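Local coordinates for prophenoloxidase b (Marsupenaeus japonicus, PDB 3WKY), which carries a dinuclear type 3 copper centre and, as the precursor of a hemolymph phenoloxidase, probably serves the hydroxylation of monophenols and oxidation of o-diphenols, at residues Y16-T22 / K104-S109; A79-S84 / V111-A115; L11-F15 / L116-Y120; T24-R28 / D462-R467. All coordinates share one frame; numbering follows the deposited sequence.

In the fold
From the N terminus, residues 11-15 come first and meet helix 109-122 in interaction 3, closing a loop of about a hundred residues. Residues 16-22 follow at once; interaction 1 joins them to the loop leading into that same helix and lies within the loop of interaction 3. Helix 22-29 then reaches far along the chain to residues 462-467 in interaction 4, which crosses interactions 1 and 3 and links the N-terminal region to the Ig-like domain. Interaction 2 pairs helix 74-89 with helix 109-122; it falls inside the loops of interactions 3 and 4 but crosses interaction 1. Interactions 2 and 3 thus share helix 109-122 inside the all-alpha domain.

Interaction 1. Residues Y16-T22 / K104-S109; sequences YLPYEST and KDHVNS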
loop_
_atom_site.group_PDB
_atom_site.type_symbol
_atom_site.label_atom_id
_atom_site.label_comp_id
_atom_site.label_asym_id
_atom_site.label_seq_id
_atom_site.Cartn_x
_atom_site.Cartn_y
_atom_site.Cartn_z
ATOM N N TYR A 16 -45.154 26.472 -13.353
ATOM C CA TYR A 16 -44.809 26.303 -14.769
ATOM C C TYR A 16 -43.652 27.180 -15.264
ATOM O O TYR A 16 -43.357 28.222 -14.682
ATOM C CB TYR A 16 -46.043 26.514 -15.650
ATOM C CG TYR A 16 -47.080 25.434 -15.480
ATOM C CD1 TYR A 16 -46.778 24.262 -14.797
ATOM C CD2 TYR A 16 -48.358 25.578 -16.002
ATOM C CE1 TYR A 16 -47.720 23.265 -14.630
ATOM C CE2 TYR A 16 -49.308 24.581 -15.843
ATOM C CZ TYR A 16 -48.979 23.427 -15.152
ATOM O OH TYR A 16 -49.911 22.428 -14.983
ATOM N N LEU A 17 -43.012 26.719 -16.342
ATOM C CA LEU A 17 -41.885 27.410 -16.974
ATOM C C LEU A 17 -40.920 28.043 -15.965
ATOM O O LEU A 17 -40.694 29.250 -16.000
ATOM C CB LEU A 17 -42.409 28.479 -17.947
ATOM C CG LEU A 17 -43.416 28.004 -18.998
ATOM C CD1 LEU A 17 -43.828 29.162 -19.913
ATOM C CD2 LEU A 17 -42.878 26.840 -19.823
ATOM N N PRO A 18 -40.354 27.226 -15.052
ATOM C CA PRO A 18 -39.581 27.794 -13.940
ATOM C C PRO A 18 -38.277 28.479 -14.356
ATOM O O PRO A 18 -37.734 29.253 -13.565
ATOM C CB PRO A 18 -39.299 26.570 -13.046
ATOM C CG PRO A 18 -39.391 25.395 -13.962
ATOM C CD PRO A 18 -40.448 25.753 -14.974
ATOM N N TYR A 19 -37.779 28.205 -15.560
ATOM C CA TYR A 19 -36.550 28.856 -16.013
ATOM C C TYR A 19 -36.829 30.130 -16.809
ATOM O O TYR A 19 -35.898 30.801 -17.255
ATOM C CB TYR A 19 -35.715 27.911 -16.869
ATOM C CG TYR A 19 -35.237 26.671 -16.145
ATOM C CD1 TYR A 19 -34.139 26.719 -15.293
ATOM C CD2 TYR A 19 -35.875 25.452 -16.328
ATOM C CE1 TYR A 19 -33.696 25.581 -14.635
ATOM C CE2 TYR A 19 -35.438 24.311 -15.683
ATOM C CZ TYR A 19 -34.347 24.381 -14.838
ATOM O OH TYR A 19 -33.915 23.240 -14.200
ATOM N N GLU A 20 -38.103 30.453 -17.006
ATOM C CA GLU A 20 -38.453 31.657 -17.759
ATOM C C GLU A 20 -38.808 32.787 -16.809
ATOM O O GLU A 20 -39.071 32.554 -15.631
ATOM C CB GLU A 20 -39.599 31.382 -18.735
ATOM C CG GLU A 20 -39.335 30.245 -19.726
ATOM C CD GLU A 20 -38.195 30.539 -20.692
ATOM O OE1 GLU A 20 -37.855 31.725 -20.878
ATOM O OE2 GLU A 20 -37.640 29.582 -21.274
ATOM N N SER A 21 -38.787 34.019 -17.311
ATOM C CA SER A 21 -39.153 35.168 -16.493
ATOM C C SER A 21 -40.631 35.114 -16.135
ATOM O O SER A 21 -41.414 34.418 -16.785
ATOM C CB SER A 21 -38.880 36.473 -17.242
ATOM O OG SER A 21 -39.782 36.614 -18.324
ATOM N N THR A 22 -41.004 35.848 -15.093
ATOM C CA THR A 22 -42.407 35.975 -14.716
ATOM C C THR A 22 -43.199 36.612 -15.865
ATOM O O THR A 22 -44.348 36.247 -16.119
ATOM C CB THR A 22 -42.563 36.816 -13.441
ATOM O OG1 THR A 22 -41.695 36.302 -12.421
ATOM C CG2 THR A 22 -44.006 36.781 -12.943
ATOM N N LYS A 104 -40.892 35.719 -7.797
ATOM C CA LYS A 104 -40.406 34.702 -8.723
ATOM C C LYS A 104 -39.159 35.102 -9.516
ATOM O O LYS A 104 -38.273 34.270 -9.733
ATOM C CB LYS A 104 -41.519 34.289 -9.682
ATOM C CG LYS A 104 -41.119 33.218 -10.669
ATOM C CD LYS A 104 -42.248 32.930 -11.634
ATOM C CE LYS A 104 -42.030 31.624 -12.364
ATOM N NZ LYS A 104 -41.060 31.681 -13.486
ATOM N N ASP A 105 -39.084 36.363 -9.943
ATOM C CA ASP A 105 -37.924 36.848 -10.700
ATOM C C ASP A 105 -36.662 37.005 -9.855
ATOM O O ASP A 105 -35.573 37.195 -10.394
ATOM C CB ASP A 105 -38.233 38.206 -11.349
ATOM C CG ASP A 105 -39.047 38.083 -12.620
ATOM O OD1 ASP A 105 -38.854 37.102 -13.370
ATOM O OD2 ASP A 105 -39.876 38.985 -12.876
ATOM N N HIS A 106 -36.808 36.934 -8.536
ATOM C CA HIS A 106 -35.743 37.326 -7.625
ATOM C C HIS A 106 -35.174 36.181 -6.799
ATOM O O HIS A 106 -34.246 36.388 -6.015
ATOM C CB HIS A 106 -36.255 38.423 -6.696
ATOM C CG HIS A 106 -36.857 39.580 -7.429
ATOM N ND1 HIS A 106 -36.118 40.676 -7.822
ATOM C CD2 HIS A 106 -38.117 39.791 -7.882
ATOM C CE1 HIS A 106 -36.902 41.522 -8.467
ATOM N NE2 HIS A 106 -38.119 41.009 -8.519
ATOM N N VAL A 107 -35.731 34.986 -6.976
ATOM C CA VAL A 107 -35.290 33.811 -6.228
ATOM C C VAL A 107 -34.833 32.709 -7.169
ATOM O O VAL A 107 -35.314 32.605 -8.303
ATOM C CB VAL A 107 -36.412 33.247 -5.327
ATOM C CG1 VAL A 107 -36.673 34.163 -4.150
ATOM C CG2 VAL A 107 -37.675 33.042 -6.128
ATOM N N ASN A 108 -33.878 31.906 -6.705
ATOM C CA ASN A 108 -33.421 30.716 -7.410
ATOM C C ASN A 108 -34.647 29.862 -7.784
ATOM O O ASN A 108 -35.525 29.643 -6.952
ATOM C CB ASN A 108 -32.466 29.957 -6.472
ATOM C CG ASN A 108 -32.042 28.621 -7.019
ATOM O OD1 ASN A 108 -32.831 27.681 -7.044
ATOM N ND2 ASN A 108 -30.779 28.519 -7.443
ATOM N N SER A 109 -34.730 29.401 -9.030
ATOM C CA SER A 109 -35.957 28.746 -9.467
ATOM C C SER A 109 -36.220 27.421 -8.755
ATOM O O SER A 109 -37.375 27.110 -8.462
ATOM C CB SER A 109 -36.009 28.588 -10.989
ATOM O OG SER A 109 -34.839 27.978 -11.490
HETATM O O HOH W 1 -38.693 30.790 -11.523
HETATM O O HOH W 2 -39.305 33.973 -13.223
HETATM O O HOH W 3 -41.349 37.854 -10.456
#
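Asp105 meets the start of helix 22-29 through OD1, which accepts a nearly straight hydrogen bond from Thr22 N (3.0 Å, 174°) on its syn side, tilted 26° from the carboxylate plane. A short acid suits this place, since the first helix amides lack acceptors within the helix. Thr22 OG1 lies against the aliphatic part of Lys104, 3.4 Å from Lys104 CB, and is hydrogen-bonded to a water that accepts from Asp105 N. The extended lysine chain bends at its last torsion (chi4 -79°), bringing NZ near the carbonyl oxygens of Leu17, Pro18 and Glu20. There a water accepts from Lys104 NZ and donates to Pro18 O (2.7 Å). Further out, a type I turn from Leu17 to Glu20 sets these carbonyls, and Thr47 N binds Asp105 OD2. Replacing Asp105 by an alanine would probably leave Thr22 N and Thr47 N without their shared carboxylate. Ser21, the N-cap, holds Thr24 N through OG: a capped helix N terminus aided by an acid from a sequence-distant loop.

Interaction 2. Residues A79-S84 / V111-A115; sequences AVKDLS and VFLAA
Val80 and Ala115 bury the most surface here, with Leu83 next, and the three fit together where helices 74-89 and 109-122 cross. The axes of the two short helical segments come within 8.7 Å, with a crossing angle of -59°, an ordinary helix packing in which small residues let the backbones come near at Ser84 and Ala115 (CA atoms 4.6 Å apart). Ala115 CB lies 3.7 Å from Leu83 CD2 and also touches Leu83 CB and CG, so the methyl rests along the leucine rather than against its end alone. With CG anti to the backbone N (chi1 -179°), Leu83 reaches across the interface, and CD2 comes 3.9 Å from Phe112 CA. A beta-branched valine carries two methyls on CB, so Val80 can set CG1 3.8 Å from Ala115 N while CG2 touches both Ala114 CB (3.8 Å) and Val111 CG1; the two valines pass one another, their side chains running in opposite directions. Ser84 brings only CB to the partner, 3.7 Å from Ala115 O, its OG being turned back over its own helix. Beyond the crossing, Phe87 of helix 74-89 packs on Phe112 and Ala115, the loop residue Phe69 lies on Val80, and Leu113 of helix 109-122 faces Pro18.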
loop_
_atom_site.group_PDB
_atom_site.type_symbol
_atom_site.label_atom_id
_atom_site.label_comp_id
_atom_site.label_asym_id
_atom_site.label_seq_id
_atom_site.Cartn_x
_atom_site.Cartn_y
_atom_site.Cartn_z
ATOM N N ALA A 79 -32.993 28.585 3.207
ATOM C CA ALA A 79 -33.565 29.495 2.225
ATOM C C ALA A 79 -34.958 29.036 1.806
ATOM O O ALA A 79 -35.879 29.851 1.675
ATOM C CB ALA A 79 -32.656 29.619 1.018
ATOM N N VAL A 80 -35.116 27.731 1.592
ATOM C CA VAL A 80 -36.431 27.188 1.262
ATOM C C VAL A 80 -37.389 27.371 2.440
ATOM O O VAL A 80 -38.560 27.736 2.260
ATOM C CB VAL A 80 -36.351 25.708 0.835
ATOM C CG1 VAL A 80 -37.733 25.071 0.808
ATOM C CG2 VAL A 80 -35.721 25.607 -0.537
ATOM N N LYS A 81 -36.889 27.138 3.645
ATOM C CA LYS A 81 -37.708 27.303 4.838
ATOM C C LYS A 81 -38.145 28.766 4.989
ATOM O O LYS A 81 -39.296 29.049 5.341
ATOM C CB LYS A 81 -36.928 26.872 6.073
ATOM C CG LYS A 81 -37.739 26.870 7.361
ATOM C CD LYS A 81 -36.846 26.549 8.558
ATOM C CE LYS A 81 -37.682 26.330 9.807
ATOM N NZ LYS A 81 -36.827 26.049 10.982
ATOM N N ASP A 82 -37.228 29.689 4.715
ATOM C CA ASP A 82 -37.518 31.120 4.849
ATOM C C ASP A 82 -38.525 31.626 3.807
ATOM O O ASP A 82 -39.408 32.418 4.137
ATOM C CB ASP A 82 -36.232 31.954 4.798
ATOM C CG ASP A 82 -35.368 31.783 6.040
ATOM O OD1 ASP A 82 -35.826 31.129 7.001
ATOM O OD2 ASP A 82 -34.230 32.313 6.054
ATOM N N LEU A 83 -38.402 31.169 2.561
ATOM C CA LEU A 83 -39.360 31.524 1.508
ATOM C C LEU A 83 -40.733 30.904 1.748
ATOM O O LEU A 83 -41.760 31.581 1.639
ATOM C CB LEU A 83 -38.851 31.106 0.130
ATOM C CG LEU A 83 -39.754 31.448 -1.057
ATOM C CD1 LEU A 83 -40.079 32.943 -1.089
ATOM C CD2 LEU A 83 -39.129 31.006 -2.379
ATOM N N SER A 84 -40.760 29.612 2.063
ATOM C CA SER A 84 -42.032 28.941 2.299
ATOM C C SER A 84 -42.764 29.569 3.481
ATOM O O SER A 84 -43.994 29.582 3.510
ATOM C CB SER A 84 -41.829 27.437 2.522
ATOM O OG SER A 84 -41.029 27.205 3.661
ATOM N N VAL A 111 -35.176 26.634 -5.688
ATOM C CA VAL A 111 -35.555 27.030 -4.340
ATOM C C VAL A 111 -37.023 27.480 -4.336
ATOM O O VAL A 111 -37.790 27.128 -3.434
ATOM C CB VAL A 111 -34.625 28.144 -3.807
ATOM C CG1 VAL A 111 -35.205 28.809 -2.552
ATOM C CG2 VAL A 111 -33.228 27.574 -3.513
ATOM N N PHE A 112 -37.417 28.216 -5.372
ATOM C CA PHE A 112 -38.812 28.656 -5.529
ATOM C C PHE A 112 -39.773 27.464 -5.586
ATOM O O PHE A 112 -40.753 27.402 -4.827
ATOM C CB PHE A 112 -38.943 29.522 -6.788
ATOM C CG PHE A 112 -40.345 29.999 -7.063
ATOM C CD1 PHE A 112 -40.864 31.095 -6.384
ATOM C CD2 PHE A 112 -41.138 29.360 -8.008
ATOM C CE1 PHE A 112 -42.149 31.546 -6.641
ATOM C CE2 PHE A 112 -42.430 29.800 -8.267
ATOM C CZ PHE A 112 -42.936 30.895 -7.581
ATOM N N LEU A 113 -39.490 26.519 -6.482
ATOM C CA LEU A 113 -40.284 25.300 -6.613
ATOM C C LEU A 113 -40.354 24.475 -5.335
ATOM O O LEU A 113 -41.425 23.980 -4.975
ATOM C CB LEU A 113 -39.763 24.432 -7.763
ATOM C CG LEU A 113 -40.007 25.017 -9.148
ATOM C CD1 LEU A 113 -39.381 24.148 -10.209
ATOM C CD2 LEU A 113 -41.517 25.160 -9.384
ATOM N N ALA A 114 -39.224 24.315 -4.651
ATOM C CA ALA A 114 -39.202 23.534 -3.411
ATOM C C ALA A 114 -40.101 24.175 -2.359
ATOM O O ALA A 114 -40.902 23.496 -1.712
ATOM C CB ALA A 114 -37.773 23.405 -2.885
ATOM N N ALA A 115 -39.965 25.489 -2.200
ATOM C CA ALA A 115 -40.789 26.249 -1.260
ATOM C C ALA A 115 -42.288 26.113 -1.571
ATOM O O ALA A 115 -43.114 25.995 -0.654
ATOM C CB ALA A 115 -40.359 27.734 -1.254
#

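Interaction 3. Residues L11-F15 / L116-Y120; sequences LRQLF and LYHTY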
loop_
_atom_site.group_PDB
_atom_site.type_symbol
_atom_site.label_atom_id
_atom_site.label_comp_id
_atom_site.label_asym_id
_atom_site.label_seq_id
_atom_site.Cartn_x
_atom_site.Cartn_y
_atom_site.Cartn_z
ATOM N N LEU A 11 -52.893 28.930 -8.989
ATOM C CA LEU A 11 -51.735 28.598 -8.154
ATOM C C LEU A 11 -50.823 27.581 -8.809
ATOM O O LEU A 11 -49.606 27.681 -8.743
ATOM C CB LEU A 11 -52.208 28.008 -6.832
ATOM C CG LEU A 11 -52.754 28.994 -5.815
ATOM C CD1 LEU A 11 -53.483 28.243 -4.705
ATOM C CD2 LEU A 11 -51.609 29.810 -5.267
ATOM N N ARG A 12 -51.433 26.579 -9.419
ATOM C CA ARG A 12 -50.708 25.513 -10.099
ATOM C C ARG A 12 -49.870 26.060 -11.246
ATOM O O ARG A 12 -48.834 25.499 -11.606
ATOM C CB ARG A 12 -51.702 24.490 -10.635
ATOM C CG ARG A 12 -51.086 23.188 -11.098
ATOM C CD ARG A 12 -52.164 22.125 -11.198
ATOM N NE ARG A 12 -53.258 22.406 -10.269
ATOM C CZ ARG A 12 -54.234 21.553 -9.975
ATOM N NH1 ARG A 12 -54.256 20.348 -10.527
ATOM N NH2 ARG A 12 -55.188 21.903 -9.121
ATOM N N GLN A 13 -50.324 27.167 -11.824
ATOM C CA GLN A 13 -49.613 27.792 -12.932
ATOM C C GLN A 13 -48.283 28.399 -12.495
ATOM O O GLN A 13 -47.402 28.632 -13.319
ATOM C CB GLN A 13 -50.487 28.863 -13.585
ATOM C CG GLN A 13 -51.655 28.303 -14.376
ATOM C CD GLN A 13 -52.523 29.394 -14.973
ATOM O OE1 GLN A 13 -52.494 30.545 -14.527
ATOM N NE2 GLN A 13 -53.300 29.038 -15.987
ATOM N N LEU A 14 -48.139 28.659 -11.198
ATOM C CA LEU A 14 -46.909 29.244 -10.675
ATOM C C LEU A 14 -45.736 28.268 -10.770
ATOM O O LEU A 14 -44.581 28.683 -10.741
ATOM C CB LEU A 14 -47.100 29.672 -9.225
ATOM C CG LEU A 14 -48.347 30.510 -8.945
ATOM C CD1 LEU A 14 -48.638 30.546 -7.452
ATOM C CD2 LEU A 14 -48.178 31.910 -9.482
ATOM N N PHE A 15 -46.042 26.977 -10.876
ATOM C CA PHE A 15 -45.018 25.937 -10.984
ATOM C C PHE A 15 -44.438 25.888 -12.392
ATOM O O PHE A 15 -43.366 25.317 -12.609
ATOM C CB PHE A 15 -45.626 24.560 -10.680
ATOM C CG PHE A 15 -46.008 24.343 -9.230
ATOM C CD1 PHE A 15 -47.245 24.763 -8.744
ATOM C CD2 PHE A 15 -45.151 23.662 -8.366
ATOM C CE1 PHE A 15 -47.603 24.542 -7.419
ATOM C CE2 PHE A 15 -45.505 23.434 -7.036
ATOM C CZ PHE A 15 -46.731 23.876 -6.558
ATOM N N LEU A 116 -42.635 26.117 -2.856
ATOM C CA LEU A 116 -44.029 25.977 -3.276
ATOM C C LEU A 116 -44.597 24.607 -2.917
ATOM O O LEU A 116 -45.695 24.498 -2.363
ATOM C CB LEU A 116 -44.167 26.193 -4.783
ATOM C CG LEU A 116 -44.574 27.581 -5.270
ATOM C CD1 LEU A 116 -44.850 27.538 -6.766
ATOM C CD2 LEU A 116 -45.800 28.068 -4.502
ATOM N N TYR A 117 -43.854 23.549 -3.237
ATOM C CA TYR A 117 -44.311 22.198 -2.896
ATOM C C TYR A 117 -44.440 22.057 -1.384
ATOM O O TYR A 117 -45.417 21.484 -0.888
ATOM C CB TYR A 117 -43.354 21.128 -3.445
ATOM C CG TYR A 117 -43.559 20.766 -4.903
ATOM C CD1 TYR A 117 -44.479 19.802 -5.276
ATOM C CD2 TYR A 117 -42.794 21.364 -5.904
ATOM C CE1 TYR A 117 -44.657 19.455 -6.611
ATOM C CE2 TYR A 117 -42.964 21.027 -7.241
ATOM C CZ TYR A 117 -43.895 20.076 -7.587
ATOM O OH TYR A 117 -44.058 19.741 -8.916
ATOM N N HIS A 118 -43.461 22.569 -0.643
ATOM C CA HIS A 118 -43.519 22.477 0.816
ATOM C C HIS A 118 -44.755 23.194 1.348
ATOM O O HIS A 118 -45.398 22.741 2.308
ATOM C CB HIS A 118 -42.272 23.076 1.466
ATOM C CG HIS A 118 -42.300 23.037 2.960
ATOM N ND1 HIS A 118 -42.536 21.876 3.674
ATOM C CD2 HIS A 118 -42.123 24.010 3.885
ATOM C CE1 HIS A 118 -42.499 22.140 4.965
ATOM N NE2 HIS A 118 -42.247 23.431 5.122
ATOM N N THR A 119 -45.078 24.314 0.713
ATOM C CA THR A 119 -46.246 25.117 1.089
ATOM C C THR A 119 -47.556 24.336 0.966
ATOM O O THR A 119 -48.440 24.461 1.826
ATOM C CB THR A 119 -46.299 26.403 0.258
ATOM O OG1 THR A 119 -45.189 27.237 0.621
ATOM C CG2 THR A 119 -47.611 27.161 0.510
ATOM N N TYR A 120 -47.690 23.528 -0.080
ATOM C CA TYR A 120 -48.888 22.697 -0.216
ATOM C C TYR A 120 -49.013 21.670 0.909
ATOM O O TYR A 120 -50.122 21.309 1.293
ATOM C CB TYR A 120 -48.928 21.992 -1.571
ATOM C CG TYR A 120 -49.500 22.806 -2.709
ATOM C CD1 TYR A 120 -48.799 23.881 -3.242
ATOM C CD2 TYR A 120 -50.729 22.479 -3.277
ATOM C CE1 TYR A 120 -49.304 24.616 -4.296
ATOM C CE2 TYR A 120 -51.243 23.213 -4.344
ATOM C CZ TYR A 120 -50.521 24.282 -4.843
ATOM O OH TYR A 120 -51.011 25.022 -5.896
HETATM O O HOH W 4 -53.018 23.849 -7.281
#
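An aromatic cluster of Phe15, Tyr117 and Tyr120 joins the chain just after helix 9-12 to helix 109-122. Phe15 carries most of it. Its ring edge points at the face of Tyr117 in a T-shaped pair, centroids 4.8 Å apart and planes at 72°, with Phe15 CE2 3.5 Å from Tyr117 CE2. Chi1 of -70° sets the phenylalanine CG beside its backbone N, which places the ring's outer edge against both tyrosines. Tyr120 points back at Phe15 from the helix, its ring oblique (59°) and its CE1 3.5 Å from Phe15 CZ. Helix 109-122 belongs to the all-alpha domain of the hemocyanin family, and the cluster packs the residues after helix 9-12 against it. In the modelled conformer of Leu116, one of two, CD1 sits over the centre of the Phe15 ring, 3.9 Å from its centroid. A serine in place of Phe15 would probably open a gap between the tyrosines and take the phenyl edge from the face of Tyr117. Leu11 CB packs 3.4 Å from Tyr120 OH, and that hydroxyl is hydrogen-bonded to a water.

Interaction 4. Residues T24-R28 / D462-R467; sequences TLADR and DFRLKR. With NAG (2-acetamido-2-deoxy-beta-D-glucopyranose), chain C; EDO (1,2-ethanediol), chain L.
Residues 24-28 are a turn and more of helix 22-29, and the irregular loop 462-467 lies beside them with its nearest CA pair, Arg28 and Arg467, 8.4 Å apart, which leaves the contact to side chains, chiefly the long arginines meeting Asp27 and Thr24. Asp27 and Arg467 approach from opposite directions as a salt bridge: OD1 lies near the guanidinium plane, but the two flat groups are turned 66° apart. The modelled 2.4 Å between Asp27 OD1 and Arg467 NH2 is too short to trust, and Asp27 has a second conformer. Arg464 is tied within its own loop: NE and NH2 both grip Arg467 O, and NH1 forms a salt bridge with Asp462 OD2 (2.6 Å). Asp462 OD1 also accepts from Arg464 N, an Asx turn that shapes the loop. Arg28, bent at chi2 (-59°), lays its CG over the Arg464 guanidinium, 3.9 Å from Arg464 NH1. Arg28 NE donates to O7, the acetamide oxygen of a glycan N-acetylglucosamine (2.6 Å). Nearby, Lys466 reaches Asp469 of the second subunit. The nearly parallel guanidinium groups of Arg28 and Arg464 (20°) probably tolerate each other because Asp462 pairs with Arg464 and O7 takes Arg28 NE, whereas the surface Asp27-Arg467 bridge would probably weaken with salt.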
loop_
_atom_site.group_PDB
_atom_site.type_symbol
_atom_site.label_atom_id
_atom_site.label_comp_id
_atom_site.label_asym_id
_atom_site.label_seq_id
_atom_site.Cartn_x
_atom_site.Cartn_y
_atom_site.Cartn_z
ATOM N N THR A 24 -42.651 36.299 -19.129
ATOM C CA THR A 24 -42.887 35.285 -20.154
ATOM C C THR A 24 -44.030 34.357 -19.748
ATOM O O THR A 24 -44.871 33.978 -20.569
ATOM C CB THR A 24 -41.622 34.433 -20.407
ATOM O OG1 THR A 24 -40.572 35.264 -20.916
ATOM C CG2 THR A 24 -41.906 33.323 -21.407
ATOM N N LEU A 25 -44.055 33.986 -18.475
ATOM C CA LEU A 25 -45.096 33.097 -17.978
ATOM C C LEU A 25 -46.443 33.817 -17.996
ATOM O O LEU A 25 -47.453 33.259 -18.431
ATOM C CB LEU A 25 -44.764 32.623 -16.559
ATOM C CG LEU A 25 -45.812 31.739 -15.875
ATOM C CD1 LEU A 25 -45.904 30.378 -16.541
ATOM C CD2 LEU A 25 -45.515 31.599 -14.383
ATOM N N ALA A 26 -46.443 35.060 -17.528
ATOM C CA ALA A 26 -47.666 35.850 -17.436
ATOM C C ALA A 26 -48.262 36.120 -18.813
ATOM O O ALA A 26 -49.476 36.041 -19.000
ATOM C CB ALA A 26 -47.399 37.144 -16.713
ATOM N N ASP A 27 -47.399 36.437 -19.772
ATOM C CA ASP A 27 -47.851 36.683 -21.135
ATOM C C ASP A 27 -48.536 35.460 -21.725
ATOM O O ASP A 27 -49.589 35.575 -22.356
ATOM C CB ASP A 27 -46.688 37.100 -22.033
ATOM C CG ASP A 27 -47.078 37.145 -23.495
ATOM O OD1 ASP A 27 -47.771 38.106 -23.894
ATOM O OD2 ASP A 27 -46.700 36.220 -24.244
ATOM N N ARG A 28 -47.939 34.294 -21.511
ATOM C CA ARG A 28 -48.471 33.052 -22.044
ATOM C C ARG A 28 -49.790 32.694 -21.369
ATOM O O ARG A 28 -50.690 32.144 -22.002
ATOM C CB ARG A 28 -47.451 31.924 -21.850
ATOM C CG ARG A 28 -47.278 31.005 -23.051
ATOM C CD ARG A 28 -48.579 30.343 -23.411
ATOM N NE ARG A 28 -48.419 29.250 -24.363
ATOM C CZ ARG A 28 -48.562 29.380 -25.676
ATOM N NH1 ARG A 28 -48.857 30.564 -26.198
ATOM N NH2 ARG A 28 -48.408 28.327 -26.468
ATOM N N ASP A 462 -40.024 25.819 -22.260
ATOM C CA ASP A 462 -40.596 26.603 -23.347
ATOM C C ASP A 462 -39.858 26.299 -24.642
ATOM O O ASP A 462 -38.750 26.787 -24.855
ATOM C CB ASP A 462 -40.491 28.095 -23.019
ATOM C CG ASP A 462 -41.342 28.962 -23.938
ATOM O OD1 ASP A 462 -41.820 28.456 -24.974
ATOM O OD2 ASP A 462 -41.523 30.156 -23.621
ATOM N N PHE A 463 -40.469 25.503 -25.512
ATOM C CA PHE A 463 -39.816 25.100 -26.757
ATOM C C PHE A 463 -40.054 26.065 -27.927
ATOM O O PHE A 463 -39.578 25.818 -29.036
ATOM C CB PHE A 463 -40.250 23.692 -27.161
ATOM C CG PHE A 463 -39.661 22.594 -26.309
ATOM C CD1 PHE A 463 -38.398 22.083 -26.582
ATOM C CD2 PHE A 463 -40.383 22.054 -25.254
ATOM C CE1 PHE A 463 -37.858 21.056 -25.811
ATOM C CE2 PHE A 463 -39.851 21.025 -24.479
ATOM C CZ PHE A 463 -38.589 20.529 -24.759
ATOM N N ARG A 464 -40.787 27.150 -27.684
ATOM C CA ARG A 464 -41.041 28.151 -28.723
ATOM C C ARG A 464 -39.765 28.873 -29.150
ATOM O O ARG A 464 -38.916 29.205 -28.320
ATOM C CB ARG A 464 -42.055 29.192 -28.240
ATOM C CG ARG A 464 -43.472 28.667 -28.051
ATOM C CD ARG A 464 -44.072 29.196 -26.759
ATOM N NE ARG A 464 -44.507 30.586 -26.824
ATOM C CZ ARG A 464 -44.336 31.480 -25.850
ATOM N NH1 ARG A 464 -43.711 31.150 -24.731
ATOM N NH2 ARG A 464 -44.785 32.718 -26.004
ATOM N N LEU A 465 -39.638 29.117 -30.450
ATOM C CA LEU A 465 -38.578 29.980 -30.959
ATOM C C LEU A 465 -38.990 31.431 -30.747
ATOM O O LEU A 465 -38.214 32.250 -30.247
ATOM C CB LEU A 465 -38.336 29.703 -32.438
ATOM C CG LEU A 465 -37.567 28.409 -32.697
ATOM C CD1 LEU A 465 -37.580 28.043 -34.174
ATOM C CD2 LEU A 465 -36.137 28.551 -32.192
ATOM N N LYS A 466 -40.229 31.735 -31.116
ATOM C CA LYS A 466 -40.792 33.055 -30.878
ATOM C C LYS A 466 -42.203 32.968 -30.315
ATOM O O LYS A 466 -42.837 31.914 -30.366
ATOM C CB LYS A 466 -40.758 33.895 -32.153
ATOM C CG LYS A 466 -39.424 34.592 -32.367
ATOM C CD LYS A 466 -39.295 35.159 -33.768
ATOM C CE LYS A 466 -38.152 36.145 -33.814
ATOM N NZ LYS A 466 -37.812 36.606 -35.187
ATOM N N ARG A 467 -42.670 34.099 -29.792
ATOM C CA ARG A 467 -43.906 34.202 -29.019
ATOM C C ARG A 467 -45.109 33.411 -29.539
ATOM O O ARG A 467 -45.802 32.742 -28.770
ATOM C CB ARG A 467 -44.293 35.674 -28.880
ATOM C CG ARG A 467 -45.486 35.910 -27.987
ATOM C CD ARG A 467 -45.834 37.385 -27.891
ATOM N NE ARG A 467 -46.802 37.618 -26.827
ATOM C CZ ARG A 467 -48.099 37.349 -26.928
ATOM N NH1 ARG A 467 -48.590 36.840 -28.052
ATOM N NH2 ARG A 467 -48.910 37.589 -25.905
HETATM C C1 NAG C . -51.118 25.375 -22.873
HETATM C C2 NAG C . -50.691 26.832 -22.714
HETATM C C3 NAG C . -51.883 27.785 -22.672
HETATM C C4 NAG C . -52.851 27.483 -23.807
HETATM C C5 NAG C . -53.200 25.999 -23.840
HETATM C C6 NAG C . -54.118 25.678 -25.015
HETATM C C7 NAG C . -48.557 27.311 -21.702
HETATM C C8 NAG C . -47.786 27.718 -20.481
HETATM N N2 NAG C . -49.841 27.003 -21.546
HETATM O O3 NAG C . -51.415 29.108 -22.808
HETATM O O4 NAG C . -54.022 28.250 -23.644
HETATM O O5 NAG C . -52.020 25.226 -23.953
HETATM O O6 NAG C . -53.479 26.055 -26.216
HETATM O O7 NAG C . -47.999 27.267 -22.794
HETATM C C1 EDO L . -43.740 25.378 -23.865
HETATM O O1 EDO L . -43.521 24.585 -25.053
HETATM C C2 EDO L . -45.132 26.001 -23.801
HETATM O O2 EDO L . -45.215 27.082 -24.737
#